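Local coordinates for protein xyloglucanase (PDB 2JEP) that hydrolyses xyloglucan, a plant cell wall polysaccharide, as an endo-acting glycoside hydrolase of family 5, at residues Arg220-Ile231 against Lys257-Tyr265; Leu301-Tyr309 against Ala346-Met356. All coordinates share one frame; numbering follows the deposited sequence. Where two conformers were deposited one is given.

Contact 1: Arg220-Ile231 against Lys257-Tyr265. With EDO (1,2-ethanediol), chain D.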
loop_
_atom_site.group_PDB
_atom_site.type_symbol
_atom_site.label_atom_id
_atom_site.label_comp_id
_atom_site.label_asym_id
_atom_site.label_seq_id
_atom_site.Cartn_x
_atom_site.Cartn_y
_atom_site.Cartn_z
ATOM N N ARG A 220 11.581 14.066 3.198
ATOM C CA ARG A 220 11.090 12.739 3.551
ATOM C C ARG A 220 10.972 11.818 2.335
ATOM O O ARG A 220 10.973 12.260 1.191
ATOM C CB ARG A 220 9.783 12.819 4.315
ATOM C CG ARG A 220 8.562 13.019 3.476
ATOM C CD ARG A 220 7.253 12.912 4.281
ATOM N NE ARG A 220 7.123 14.013 5.229
ATOM C CZ ARG A 220 7.457 13.991 6.513
ATOM N NH1 ARG A 220 7.892 12.900 7.108
ATOM N NH2 ARG A 220 7.377 15.108 7.208
ATOM N N TRP A 221 10.846 10.524 2.604
ATOM C CA TRP A 221 10.586 9.564 1.551
ATOM C C TRP A 221 9.148 9.660 1.058
ATOM O O TRP A 221 8.199 9.769 1.845
ATOM C CB TRP A 221 10.861 8.157 2.060
ATOM C CG TRP A 221 12.298 7.902 2.316
ATOM C CD1 TRP A 221 12.979 8.068 3.495
ATOM C CD2 TRP A 221 13.248 7.425 1.371
ATOM N NE1 TRP A 221 14.296 7.733 3.320
ATOM C CE2 TRP A 221 14.491 7.338 2.025
ATOM C CE3 TRP A 221 13.180 7.104 0.021
ATOM C CZ2 TRP A 221 15.653 6.896 1.375
ATOM C CZ3 TRP A 221 14.340 6.680 -0.622
ATOM C CH2 TRP A 221 15.552 6.583 0.063
ATOM N N LEU A 222 8.998 9.583 -0.265
ATOM C CA LEU A 222 7.706 9.632 -0.930
ATOM C C LEU A 222 7.557 8.401 -1.809
ATOM O O LEU A 222 8.454 8.079 -2.587
ATOM C CB LEU A 222 7.633 10.874 -1.808
ATOM C CG LEU A 222 7.875 12.222 -1.110
ATOM C CD1 LEU A 222 7.789 13.365 -2.123
ATOM C CD2 LEU A 222 6.924 12.432 0.032
ATOM N N LEU A 223 6.424 7.713 -1.668
ATOM C CA LEU A 223 6.154 6.445 -2.332
ATOM C C LEU A 223 5.148 6.680 -3.462
ATOM O O LEU A 223 4.106 7.289 -3.224
ATOM C CB LEU A 223 5.586 5.461 -1.308
ATOM C CG LEU A 223 5.121 4.076 -1.756
ATOM C CD1 LEU A 223 6.310 3.295 -2.320
ATOM C CD2 LEU A 223 4.479 3.309 -0.635
ATOM N N VAL A 224 5.480 6.213 -4.672
ATOM C CA VAL A 224 4.643 6.400 -5.843
ATOM C C VAL A 224 4.453 5.064 -6.563
ATOM O O VAL A 224 5.397 4.285 -6.686
ATOM C CB VAL A 224 5.204 7.468 -6.827
ATOM C CG1 VAL A 224 5.318 8.803 -6.105
ATOM C CG2 VAL A 224 6.544 7.060 -7.441
ATOM N N PRO A 225 3.234 4.801 -7.057
ATOM C CA PRO A 225 3.008 3.643 -7.877
ATOM C C PRO A 225 3.001 3.930 -9.363
ATOM O O PRO A 225 2.907 5.076 -9.778
ATOM C CB PRO A 225 1.593 3.242 -7.458
ATOM C CG PRO A 225 0.907 4.584 -7.327
ATOM C CD PRO A 225 1.976 5.522 -6.802
ATOM N N GLY A 226 3.049 2.851 -10.137
ATOM C CA GLY A 226 2.619 2.879 -11.521
ATOM C C GLY A 226 1.191 2.380 -11.667
ATOM O O GLY A 226 0.400 2.401 -10.730
ATOM N N TRP A 227 0.847 1.966 -12.877
ATOM C CA TRP A 227 -0.519 1.636 -13.254
ATOM C C TRP A 227 -1.077 0.468 -12.444
ATOM O O TRP A 227 -0.554 -0.649 -12.515
ATOM C CB TRP A 227 -0.534 1.267 -14.736
ATOM C CG TRP A 227 -1.878 1.044 -15.327
ATOM C CD1 TRP A 227 -2.524 -0.142 -15.502
ATOM C CD2 TRP A 227 -2.714 2.046 -15.912
ATOM N NE1 TRP A 227 -3.710 0.059 -16.150
ATOM C CE2 TRP A 227 -3.862 1.395 -16.409
ATOM C CE3 TRP A 227 -2.605 3.436 -16.065
ATOM C CZ2 TRP A 227 -4.887 2.072 -17.051
ATOM C CZ3 TRP A 227 -3.616 4.108 -16.701
ATOM C CH2 TRP A 227 -4.749 3.431 -17.186
ATOM N N ASN A 228 -2.148 0.739 -11.699
ATOM C CA ASN A 228 -2.858 -0.297 -10.934
ATOM C C ASN A 228 -1.944 -1.096 -10.015
ATOM O O ASN A 228 -2.248 -2.246 -9.715
ATOM C CB ASN A 228 -3.649 -1.251 -11.821
ATOM C CG ASN A 228 -4.756 -1.921 -11.063
ATOM O OD1 ASN A 228 -5.273 -1.367 -10.071
ATOM N ND2 ASN A 228 -5.161 -3.093 -11.535
ATOM N N THR A 229 -0.871 -0.484 -9.537
ATOM C CA THR A 229 0.130 -1.156 -8.693
ATOM C C THR A 229 0.605 -2.491 -9.300
ATOM O O THR A 229 1.027 -3.396 -8.589
ATOM C CB THR A 229 -0.290 -1.305 -7.224
ATOM O OG1 THR A 229 -1.460 -2.103 -7.110
ATOM C CG2 THR A 229 -0.498 0.051 -6.560
ATOM N N ASN A 230 0.568 -2.567 -10.632
ATOM C CA ASN A 230 0.873 -3.813 -11.336
ATOM C C ASN A 230 2.351 -3.850 -11.724
ATOM O O ASN A 230 2.828 -2.970 -12.467
ATOM C CB ASN A 230 -0.017 -3.875 -12.582
ATOM C CG ASN A 230 0.179 -5.111 -13.401
ATOM O OD1 ASN A 230 1.157 -5.270 -14.084
ATOM N ND2 ASN A 230 -0.799 -5.980 -13.354
ATOM N N ILE A 231 3.060 -4.888 -11.285
ATOM C CA ILE A 231 4.496 -4.986 -11.581
ATOM C C ILE A 231 4.796 -4.916 -13.084
ATOM O O ILE A 231 5.591 -4.091 -13.524
ATOM C CB ILE A 231 5.102 -6.260 -10.951
ATOM C CG1 ILE A 231 5.195 -6.082 -9.416
ATOM C CG2 ILE A 231 6.477 -6.569 -11.544
ATOM C CD1 ILE A 231 5.604 -7.346 -8.640
ATOM N N LYS A 257 18.154 8.999 -4.128
ATOM C CA LYS A 257 16.725 9.253 -4.310
ATOM C C LYS A 257 16.047 9.407 -2.957
ATOM O O LYS A 257 16.514 8.851 -1.959
ATOM C CB LYS A 257 16.055 8.088 -5.046
ATOM C CG LYS A 257 16.817 7.547 -6.248
ATOM C CD LYS A 257 17.015 8.594 -7.306
ATOM C CE LYS A 257 17.688 8.022 -8.551
ATOM N NZ LYS A 257 19.135 7.733 -8.338
ATOM N N ARG A 258 14.949 10.159 -2.930
ATOM C CA ARG A 258 14.031 10.093 -1.785
ATOM C C ARG A 258 12.625 9.763 -2.288
ATOM O O ARG A 258 11.602 10.241 -1.761
ATOM C CB ARG A 258 14.032 11.375 -0.939
ATOM C CG ARG A 258 15.291 11.502 -0.058
ATOM C CD ARG A 258 15.326 10.442 1.032
ATOM N NE ARG A 258 16.475 10.588 1.921
ATOM C CZ ARG A 258 17.704 10.160 1.620
ATOM N NH1 ARG A 258 17.986 9.512 0.491
ATOM N NH2 ARG A 258 18.685 10.388 2.473
ATOM N N ILE A 259 12.605 8.920 -3.323
ATOM C CA ILE A 259 11.363 8.384 -3.872
ATOM C C ILE A 259 11.457 6.870 -3.862
ATOM O O ILE A 259 12.512 6.305 -4.135
ATOM C CB ILE A 259 11.079 8.923 -5.284
ATOM C CG1 ILE A 259 10.866 10.436 -5.220
ATOM C CG2 ILE A 259 9.850 8.227 -5.901
ATOM C CD1 ILE A 259 10.814 11.080 -6.553
ATOM N N MET A 260 10.356 6.229 -3.472
ATOM C CA MET A 260 10.218 4.769 -3.451
ATOM C C MET A 260 9.111 4.399 -4.437
ATOM O O MET A 260 8.227 5.219 -4.701
ATOM C CB MET A 260 9.758 4.277 -2.079
ATOM C CG MET A 260 10.505 4.806 -0.901
ATOM S SD MET A 260 9.741 4.260 0.633
ATOM C CE MET A 260 11.138 4.365 1.791
ATOM N N ILE A 261 9.131 3.157 -4.924
ATOM C CA ILE A 261 8.161 2.686 -5.912
ATOM C C ILE A 261 7.266 1.614 -5.299
ATOM O O ILE A 261 7.742 0.685 -4.657
ATOM C CB ILE A 261 8.856 2.106 -7.155
ATOM C CG1 ILE A 261 9.908 3.077 -7.720
ATOM C CG2 ILE A 261 7.850 1.771 -8.246
ATOM C CD1 ILE A 261 9.374 4.468 -8.098
ATOM N N SER A 262 5.956 1.788 -5.491
ATOM C CA SER A 262 4.943 0.876 -4.964
ATOM C C SER A 262 4.487 -0.137 -5.986
ATOM O O SER A 262 4.303 0.228 -7.127
ATOM C CB SER A 262 3.732 1.697 -4.573
ATOM O OG SER A 262 2.606 0.902 -4.300
ATOM N N ALA A 263 4.304 -1.392 -5.558
ATOM C CA ALA A 263 3.525 -2.377 -6.320
ATOM C C ALA A 263 2.778 -3.229 -5.303
ATOM O O ALA A 263 3.161 -3.274 -4.107
ATOM C CB ALA A 263 4.425 -3.267 -7.243
ATOM N N HIS A 264 1.686 -3.854 -5.757
ATOM C CA HIS A 264 0.902 -4.775 -4.939
ATOM C C HIS A 264 0.952 -6.166 -5.552
ATOM O O HIS A 264 1.135 -6.286 -6.749
ATOM C CB HIS A 264 -0.550 -4.299 -4.822
ATOM C CG HIS A 264 -0.708 -3.011 -4.070
ATOM N ND1 HIS A 264 -1.900 -2.317 -4.005
ATOM C CD2 HIS A 264 0.208 -2.252 -3.418
ATOM C CE1 HIS A 264 -1.713 -1.212 -3.288
ATOM N NE2 HIS A 264 -0.446 -1.151 -2.909
ATOM N N TYR A 265 0.782 -7.198 -4.734
ATOM C CA TYR A 265 0.967 -8.558 -5.224
ATOM C C TYR A 265 -0.039 -9.518 -4.613
ATOM O O TYR A 265 -0.013 -9.768 -3.407
ATOM C CB TYR A 265 2.378 -9.043 -4.914
ATOM C CG TYR A 265 2.775 -10.287 -5.672
ATOM C CD1 TYR A 265 3.162 -10.202 -6.995
ATOM C CD2 TYR A 265 2.703 -11.557 -5.096
ATOM C CE1 TYR A 265 3.511 -11.347 -7.702
ATOM C CE2 TYR A 265 3.050 -12.686 -5.804
ATOM C CZ TYR A 265 3.453 -12.569 -7.099
ATOM O OH TYR A 265 3.813 -13.683 -7.840
HETATM C C1 EDO D . 18.786 13.918 4.296
HETATM O O1 EDO D . 17.478 14.384 4.660
HETATM C C2 EDO D . 19.294 13.005 5.414
HETATM O O2 EDO D . 18.698 11.696 5.296
HETATM O O HOH W 1 2.977 0.069 -9.494
HETATM O O HOH W 2 1.642 -6.680 -9.510
#
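The indole of W221 is a slab held on both faces by side chains of K257-Y265. R258 CD sits over the six-membered ring, 3.6 Å from its centroid in a CH-pi contact, and the guanidinium lies only 12° from parallel with the indole; on the opposite face the methyl M260 CE rests toward the rim, and M260 SD stands obliquely off the five-membered ring in a Met-aromatic contact. A bend in the R258 chain (chi2 -67°) lays it back over the ring, where NH1 bonds to K257 O and NH2 to a 1,2-ethanediol, probably from the crystallisation liquor. Further along, L223 CD1 fills the hollow between M260 and S262, 3.6 Å from M260 CB, while on the other side of the sheet V224 CG2 wedges between I259 and I261. These are adjacent parallel strands of the TIM barrel of family 5, zipped by a ladder that runs from L222 N to S262 N, with M260 N to L222 O at 2.8 Å. Past P225 the two chains draw apart, and a water bridges G226 N and S262 O. The chain returns at T229, whose O accepts H264 N at 2.9 Å in the carbonyl plane. T229 CG2 sits squarely over the imidazole face in a CH-pi contact, 3.7 Å from the H264 ring centroid, while H264 ND1 bonds to E182. I231 CG1 nestles on A263 CB at 3.6 Å.

Contact 2: Leu301-Tyr309 against Ala346-Met356; sequences LESQFKSMY and AVTAKAKKYKM
E302 OE1 is gripped by two lysines of the opposing helix: K350 NZ, at 2.8 Å, takes its anti lone pair, while K353 NZ, at 2.9 Å, arrives from above the carboxylate plane. The other oxygen, OE2, receives Y354 OH on its syn lone pair at 2.5 Å, so three donors fix the carboxylate's rotation. With CG anti to the backbone N (chi1 -167°), K350 lays that carbon 3.5 Å from F305 CD2; the bends at chi2 and chi3 then bring NZ round to the carboxylate. These are two outer helices of the TIM barrel, packed side by side with their N-to-C directions 32° apart, and F305 fills the seam between them, its CZ on V347 CG1 and M356 SD obliquely beside its ring in a Met-aromatic contact. A Schellman motif with K355 as its C-prime residue ends the second helix and turns M356 back toward F305. Within that turn, the Y354 ring lies flat beneath K306, whose CA stands 3.9 Å from the ring centroid, and Y309 CG meets Y354 CD1 at 3.5 Å. A leucine in place of Y354 would probably leave E302 OE2 without its hydroxyl donor and K306 CA without a ring to rest on. Toward the start of both segments, L301 CD2 packs on A346 CB.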
loop_
_atom_site.group_PDB
_atom_site.type_symbol
_atom_site.label_atom_id
_atom_site.label_comp_id
_atom_site.label_asym_id
_atom_site.label_seq_id
_atom_site.Cartn_x
_atom_site.Cartn_y
_atom_site.Cartn_z
ATOM N N LEU A 301 6.825 -15.885 -8.892
ATOM C CA LEU A 301 7.128 -14.932 -7.846
ATOM C C LEU A 301 8.569 -14.421 -7.994
ATOM O O LEU A 301 8.825 -13.213 -7.895
ATOM C CB LEU A 301 6.906 -15.591 -6.487
ATOM C CG LEU A 301 7.366 -14.845 -5.245
ATOM C CD1 LEU A 301 6.695 -13.466 -5.115
ATOM C CD2 LEU A 301 7.103 -15.690 -4.021
ATOM N N GLU A 302 9.495 -15.341 -8.225
ATOM C CA GLU A 302 10.892 -14.961 -8.477
ATOM C C GLU A 302 11.051 -13.978 -9.639
ATOM O O GLU A 302 11.719 -12.943 -9.494
ATOM C CB GLU A 302 11.718 -16.237 -8.695
ATOM C CG GLU A 302 13.105 -16.029 -9.307
ATOM C CD GLU A 302 14.077 -15.242 -8.461
ATOM O OE1 GLU A 302 13.991 -15.280 -7.203
ATOM O OE2 GLU A 302 14.959 -14.564 -9.063
ATOM N N SER A 303 10.467 -14.300 -10.787
ATOM C CA SER A 303 10.562 -13.449 -11.982
ATOM C C SER A 303 9.968 -12.068 -11.725
ATOM O O SER A 303 10.523 -11.037 -12.109
ATOM C CB SER A 303 9.808 -14.100 -13.152
ATOM O OG SER A 303 9.884 -13.303 -14.330
ATOM N N GLN A 304 8.795 -12.052 -11.101
ATOM C CA GLN A 304 8.122 -10.804 -10.839
ATOM C C GLN A 304 8.953 -9.885 -9.957
ATOM O O GLN A 304 9.151 -8.706 -10.255
ATOM C CB GLN A 304 6.760 -11.081 -10.201
ATOM C CG GLN A 304 5.753 -11.651 -11.162
ATOM C CD GLN A 304 5.189 -10.615 -12.065
ATOM O OE1 GLN A 304 4.475 -9.720 -11.590
ATOM N NE2 GLN A 304 5.516 -10.697 -13.335
ATOM N N PHE A 305 9.380 -10.381 -8.808
ATOM C CA PHE A 305 10.103 -9.520 -7.881
ATOM C C PHE A 305 11.483 -9.175 -8.415
ATOM O O PHE A 305 11.946 -8.030 -8.246
ATOM C CB PHE A 305 10.165 -10.125 -6.478
ATOM C CG PHE A 305 8.890 -9.977 -5.664
ATOM C CD1 PHE A 305 7.655 -9.764 -6.264
ATOM C CD2 PHE A 305 8.938 -10.073 -4.283
ATOM C CE1 PHE A 305 6.511 -9.652 -5.498
ATOM C CE2 PHE A 305 7.788 -9.975 -3.502
ATOM C CZ PHE A 305 6.573 -9.757 -4.125
ATOM N N LYS A 306 12.131 -10.105 -9.116
ATOM C CA LYS A 306 13.413 -9.754 -9.715
ATOM C C LYS A 306 13.236 -8.590 -10.691
ATOM O O LYS A 306 14.120 -7.738 -10.796
ATOM C CB LYS A 306 14.059 -10.942 -10.417
ATOM C CG LYS A 306 15.469 -10.607 -10.900
ATOM C CD LYS A 306 16.191 -11.843 -11.403
ATOM C CE LYS A 306 17.639 -11.527 -11.716
ATOM N NZ LYS A 306 17.765 -10.658 -12.920
ATOM N N SER A 307 12.107 -8.518 -11.388
ATOM C CA SER A 307 11.930 -7.447 -12.367
ATOM C C SER A 307 11.866 -6.077 -11.691
ATOM O O SER A 307 12.366 -5.090 -12.247
ATOM C CB SER A 307 10.730 -7.707 -13.264
ATOM O OG SER A 307 9.478 -7.450 -12.648
ATOM N N MET A 308 11.277 -6.005 -10.490
ATOM C CA MET A 308 11.248 -4.753 -9.750
ATOM C C MET A 308 12.639 -4.384 -9.239
ATOM O O MET A 308 13.029 -3.214 -9.241
ATOM C CB MET A 308 10.258 -4.836 -8.569
ATOM C CG MET A 308 8.804 -4.905 -8.972
ATOM S SD MET A 308 8.176 -3.372 -9.724
ATOM C CE MET A 308 8.075 -2.275 -8.279
ATOM N N TYR A 309 13.395 -5.381 -8.792
ATOM C CA TYR A 309 14.769 -5.160 -8.358
ATOM C C TYR A 309 15.612 -4.599 -9.502
ATOM O O TYR A 309 16.310 -3.574 -9.362
ATOM C CB TYR A 309 15.356 -6.473 -7.828
ATOM C CG TYR A 309 16.815 -6.347 -7.504
ATOM C CD1 TYR A 309 17.219 -5.850 -6.282
ATOM C CD2 TYR A 309 17.786 -6.733 -8.428
ATOM C CE1 TYR A 309 18.552 -5.724 -5.970
ATOM C CE2 TYR A 309 19.137 -6.584 -8.134
ATOM C CZ TYR A 309 19.505 -6.100 -6.909
ATOM O OH TYR A 309 20.861 -5.952 -6.639
ATOM N N ALA A 346 6.844 -17.099 1.439
ATOM C CA ALA A 346 7.526 -17.016 0.160
ATOM C C ALA A 346 7.579 -15.567 -0.337
ATOM O O ALA A 346 8.629 -15.098 -0.809
ATOM C CB ALA A 346 6.861 -17.932 -0.848
ATOM N N VAL A 347 6.460 -14.844 -0.249
ATOM C CA VAL A 347 6.444 -13.460 -0.727
ATOM C C VAL A 347 7.375 -12.620 0.136
ATOM O O VAL A 347 8.139 -11.795 -0.374
ATOM C CB VAL A 347 4.998 -12.894 -0.754
ATOM C CG1 VAL A 347 5.014 -11.387 -1.009
ATOM C CG2 VAL A 347 4.128 -13.645 -1.780
ATOM N N THR A 348 7.310 -12.815 1.460
ATOM C CA THR A 348 8.167 -12.038 2.375
ATOM C C THR A 348 9.637 -12.322 2.083
ATOM O O THR A 348 10.452 -11.388 1.982
ATOM C CB THR A 348 7.821 -12.349 3.843
ATOM O OG1 THR A 348 6.445 -12.016 4.072
ATOM C CG2 THR A 348 8.695 -11.586 4.784
ATOM N N ALA A 349 9.973 -13.606 1.951
ATOM C CA ALA A 349 11.372 -13.987 1.703
ATOM C C ALA A 349 11.842 -13.454 0.365
ATOM O O ALA A 349 13.009 -13.100 0.211
ATOM C CB ALA A 349 11.514 -15.494 1.724
ATOM N N LYS A 350 10.959 -13.414 -0.634
ATOM C CA LYS A 350 11.384 -12.928 -1.962
ATOM C C LYS A 350 11.624 -11.431 -1.907
ATOM O O LYS A 350 12.554 -10.915 -2.539
ATOM C CB LYS A 350 10.325 -13.251 -3.013
ATOM C CG LYS A 350 10.816 -13.079 -4.445
ATOM C CD LYS A 350 11.941 -14.051 -4.813
ATOM C CE LYS A 350 11.438 -15.467 -4.943
ATOM N NZ LYS A 350 12.598 -16.404 -5.082
ATOM N N ALA A 351 10.749 -10.717 -1.192
ATOM C CA ALA A 351 11.009 -9.291 -0.941
ATOM C C ALA A 351 12.347 -9.081 -0.237
ATOM O O ALA A 351 13.134 -8.197 -0.611
ATOM C CB ALA A 351 9.873 -8.668 -0.123
ATOM N N LYS A 352 12.613 -9.884 0.789
ATOM C CA LYS A 352 13.877 -9.768 1.515
ATOM C C LYS A 352 15.059 -9.997 0.587
ATOM O O LYS A 352 16.043 -9.234 0.617
ATOM C CB LYS A 352 13.892 -10.749 2.705
ATOM C CG LYS A 352 15.181 -10.744 3.558
ATOM C CD LYS A 352 15.212 -9.624 4.544
ATOM C CE LYS A 352 16.498 -9.649 5.383
ATOM N NZ LYS A 352 16.832 -10.988 5.905
ATOM N N LYS A 353 14.967 -11.025 -0.252
ATOM C CA LYS A 353 16.032 -11.355 -1.214
ATOM C C LYS A 353 16.356 -10.180 -2.106
ATOM O O LYS A 353 17.531 -9.869 -2.364
ATOM C CB LYS A 353 15.624 -12.552 -2.055
ATOM C CG LYS A 353 16.589 -12.916 -3.165
ATOM C CD LYS A 353 16.065 -14.072 -3.964
ATOM C CE LYS A 353 17.044 -14.450 -5.079
ATOM N NZ LYS A 353 16.542 -15.564 -5.913
ATOM N N TYR A 354 15.304 -9.519 -2.582
ATOM C CA TYR A 354 15.441 -8.457 -3.570
ATOM C C TYR A 354 15.371 -7.064 -2.932
ATOM O O TYR A 354 15.159 -6.073 -3.630
ATOM C CB TYR A 354 14.435 -8.633 -4.711
ATOM C CG TYR A 354 14.909 -9.721 -5.649
ATOM C CD1 TYR A 354 16.103 -9.571 -6.333
ATOM C CD2 TYR A 354 14.197 -10.889 -5.836
ATOM C CE1 TYR A 354 16.573 -10.549 -7.166
ATOM C CE2 TYR A 354 14.669 -11.880 -6.661
ATOM C CZ TYR A 354 15.871 -11.700 -7.335
ATOM O OH TYR A 354 16.384 -12.680 -8.153
ATOM N N LYS A 355 15.610 -7.015 -1.621
ATOM C CA LYS A 355 15.830 -5.774 -0.921
ATOM C C LYS A 355 14.680 -4.800 -1.092
ATOM O O LYS A 355 14.870 -3.613 -1.336
ATOM C CB LYS A 355 17.170 -5.160 -1.358
ATOM C CG LYS A 355 18.281 -6.181 -1.394
ATOM C CD LYS A 355 18.549 -6.741 -0.051
ATOM N N MET A 356 13.468 -5.330 -0.883
ATOM C CA MET A 356 12.266 -4.520 -0.958
ATOM C C MET A 356 11.360 -4.846 0.227
ATOM O O MET A 356 11.545 -5.860 0.899
ATOM C CB MET A 356 11.576 -4.708 -2.303
ATOM C CG MET A 356 11.294 -6.154 -2.672
ATOM S SD MET A 356 10.671 -6.437 -4.329
ATOM C CE MET A 356 12.124 -6.019 -5.308
#

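Contact 1 closes before contact 2 opens along the chain, and their centres lie 15 Å apart in the same barrel: contact 1 joins two neighbouring strands of its wall, about 9 Å from the centre of the chain, and contact 2 joins helices 298-313 and 336-353 in the outer layer, about 16 Å out. The two meet where helix 298-313 packs on strand 259-265 and helix 231-235. There I231 CG2 lies 3.3 Å from S307 OG, and the rings of Y265 and F305 pair edge to face. One barrel sector is thus linked continuously from strand pairing to helix packing, illustrating how a TIM barrel couples its layers.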